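Local coordinates for HTH cro/C1-type domain-containing protein (Pseudomonas aeruginosa, PDB 4O8B) that probably acts as a DNA-binding transcriptional activator, controlling bacterial motility and biofilm formation through modulation of the small RNA rsmZ, at residues A33-N36 / Q37-R40. Numbering follows the deposited sequence.
Sequences ARMN and QYER
Met35 and Tyr38, one turn apart on helix 28-39, form the tightly packed side of this local contact. The thioether approaches the ring in its plane rather than over a face: Met35 SD lies 5.2 Å from the Tyr38 ring centroid, 83° off the ring normal, which defines an edge-on Met-aromatic contact. Its nearest ring atom is Tyr38 CD2, 3.8 Å from Met35 SD. Bends at chi2 and chi3 of Met35 carry CE alongside the same edge, while the carbonyl oxygen of Arg34 sits over one ring face. Leu53 and Thr49 of helix 47-57, together with Leu6 of helix 3-13, extend this packing into the domain core.

The backbone beneath is regular where Glu39 N donates to Met35 O at 2.9 Å with an N-H...O angle of 171°; the next bond, from Arg40 N to Asn36 O, is weak. Glu39 is buried, and the carboxylate closing its extended chain is paired with Arg10 and Lys7 and also accepts from Gln17, tying this part of helix 28-39 to helices 3-13 and 17-22.

The looser side carries Asn36 and Gln37, both partly exposed, and exposed Arg40, in contrast to buried Met35 and Glu39. With CG anti to the backbone N (chi1 -155°), the Asn36 amide lies beside its own carbonyl carbon; OD1 accepts from Gln17 NE2 at helix 17-22, while ND2 is on the Arg40 side. A water donates to Gln37 OE1 at 2.9 Å, but its link to Asn36 ND2 is implausibly short and therefore doubtful.

Within the Cro/C1-type helix-turn-helix domain, the succession of helices 17-22 and 28-39 is consistent with the helix-turn-helix pair, the latter in the position of the recognition helix and probably facing DNA, as in other members of the family.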
ATOM      1  N   ALA A  33      22.871   9.193  -4.012  1.00 21.93           N
ATOM      2  CA  ALA A  33      23.229   7.894  -4.574  1.00 21.83           C
ATOM      3  C   ALA A  33      22.314   6.823  -3.987  1.00 22.05           C
ATOM      4  O   ALA A  33      21.689   6.048  -4.721  1.00 20.77           O
ATOM      5  CB  ALA A  33      24.683   7.570  -4.262  1.00 20.08           C
ATOM      6  N   ARG A  34      22.243   6.789  -2.657  1.00 21.81           N
ATOM      7  CA  ARG A  34      21.404   5.822  -1.948  1.00 23.13           C
ATOM      8  C   ARG A  34      19.967   5.877  -2.464  1.00 22.24           C
ATOM      9  O   ARG A  34      19.344   4.840  -2.707  1.00 23.11           O
ATOM     10  CB  ARG A  34      21.416   6.133  -0.447  1.00 24.00           C
ATOM     11  CG  ARG A  34      22.804   6.142   0.197  1.00 26.33           C
ATOM     12  CD  ARG A  34      23.224   4.759   0.643  1.00 28.20           C
ATOM     13  NE  ARG A  34      22.228   4.160   1.539  1.00 31.00           N
ATOM     14  CZ  ARG A  34      21.980   4.570   2.777  1.00 30.30           C
ATOM     15  NH1 ARG A  34      22.664   5.584   3.291  1.00 30.71           N
ATOM     16  NH2 ARG A  34      21.045   3.971   3.499  1.00 28.83           N
ATOM     17  N   MET A  35      19.446   7.086  -2.621  1.00 21.76           N
ATOM     18  CA  MET A  35      18.084   7.287  -3.106  1.00 22.41           C
ATOM     19  C   MET A  35      17.869   6.735  -4.510  1.00 22.24           C
ATOM     20  O   MET A  35      16.874   6.059  -4.775  1.00 21.97           O
ATOM     21  CB  MET A  35      17.712   8.770  -3.092  1.00 22.38           C
ATOM     22  CG  MET A  35      17.085   9.252  -1.791  1.00 25.45           C
ATOM     23  SD  MET A  35      15.913   8.054  -1.082  1.00 27.98           S
ATOM     24  CE  MET A  35      16.420   8.058   0.627  1.00 25.35           C
ATOM     25  N   ASN A  36      18.803   7.022  -5.411  1.00 21.76           N
ATOM     26  CA  ASN A  36      18.682   6.547  -6.781  1.00 22.62           C
ATOM     27  C   ASN A  36      18.554   5.032  -6.814  1.00 22.55           C
ATOM     28  O   ASN A  36      17.787   4.483  -7.602  1.00 23.24           O
ATOM     29  CB  ASN A  36      19.893   6.994  -7.610  1.00 21.61           C
ATOM     30  CG  ASN A  36      19.571   7.088  -9.089  1.00 23.72           C
ATOM     31  OD1 ASN A  36      18.613   7.759  -9.483  1.00 22.32           O
ATOM     32  ND2 ASN A  36      20.374   6.424  -9.918  1.00 21.06           N
ATOM     33  N   GLN A  37      19.307   4.352  -5.951  1.00 23.25           N
ATOM     34  CA  GLN A  37      19.244   2.893  -5.887  1.00 23.22           C
ATOM     35  C   GLN A  37      17.829   2.458  -5.516  1.00 24.67           C
ATOM     36  O   GLN A  37      17.313   1.479  -6.053  1.00 25.44           O
ATOM     37  CB  GLN A  37      20.237   2.358  -4.855  1.00 21.42           C
ATOM     38  CG  GLN A  37      21.697   2.457  -5.279  1.00 21.29           C
ATOM     39  CD  GLN A  37      22.003   1.612  -6.504  1.00 21.38           C
ATOM     40  OE1 GLN A  37      21.434   1.817  -7.578  1.00 21.07           O
ATOM     41  NE2 GLN A  37      22.915   0.659  -6.354  1.00 23.33           N
ATOM     42  N   TYR A  38      17.202   3.190  -4.593  1.00 24.30           N
ATOM     43  CA  TYR A  38      15.848   2.872  -4.172  1.00 25.40           C
ATOM     44  C   TYR A  38      14.857   3.097  -5.312  1.00 26.81           C
ATOM     45  O   TYR A  38      14.048   2.221  -5.632  1.00 26.53           O
ATOM     46  CB  TYR A  38      15.420   3.734  -2.980  1.00 25.33           C
ATOM     47  CG  TYR A  38      15.995   3.328  -1.640  1.00 24.74           C
ATOM     48  CD1 TYR A  38      16.345   2.000  -1.374  1.00 24.68           C
ATOM     49  CD2 TYR A  38      16.144   4.264  -0.616  1.00 24.25           C
ATOM     50  CE1 TYR A  38      16.803   1.613  -0.118  1.00 25.16           C
ATOM     51  CE2 TYR A  38      16.600   3.885   0.649  1.00 25.10           C
ATOM     52  CZ  TYR A  38      16.940   2.564   0.887  1.00 25.25           C
ATOM     53  OH  TYR A  38      17.383   2.188   2.133  1.00 24.84           O
ATOM     54  N   GLU A  39      14.924   4.281  -5.920  1.00 27.24           N
ATOM     55  CA  GLU A  39      14.028   4.633  -7.013  1.00 28.66           C
ATOM     56  C   GLU A  39      14.250   3.765  -8.246  1.00 29.53           C
ATOM     57  O   GLU A  39      13.380   3.664  -9.111  1.00 30.17           O
ATOM     58  CB  GLU A  39      14.208   6.106  -7.378  1.00 27.48           C
ATOM     59  CG  GLU A  39      13.978   7.050  -6.209  1.00 26.61           C
ATOM     60  CD  GLU A  39      13.962   8.502  -6.629  1.00 28.78           C
ATOM     61  OE1 GLU A  39      13.499   9.345  -5.830  1.00 30.71           O
ATOM     62  OE2 GLU A  39      14.420   8.813  -7.752  1.00 27.64           O
ATOM     63  N   ARG A  40      15.421   3.142  -8.324  1.00 31.55           N
ATOM     64  CA  ARG A  40      15.744   2.271  -9.449  1.00 33.05           C
ATOM     65  C   ARG A  40      15.344   0.856  -9.050  1.00 32.69           C
ATOM     66  O   ARG A  40      15.320  -0.056  -9.871  1.00 32.08           O
ATOM     67  CB  ARG A  40      17.244   2.319  -9.747  1.00 34.35           C
ATOM     68  CG  ARG A  40      17.623   1.735 -11.096  1.00 39.26           C
ATOM     69  CD  ARG A  40      17.340   2.724 -12.217  1.00 41.66           C
ATOM     70  NE  ARG A  40      18.227   3.882 -12.147  1.00 43.56           N
ATOM     71  CZ  ARG A  40      19.545   3.824 -12.322  1.00 43.87           C
ATOM     72  NH1 ARG A  40      20.132   2.661 -12.579  1.00 43.28           N
ATOM     73  NH2 ARG A  40      20.279   4.928 -12.243  1.00 44.19           N
TER
HETATM   74  O   HOH W   1      21.295   4.451  -8.795  1.00 16.62           O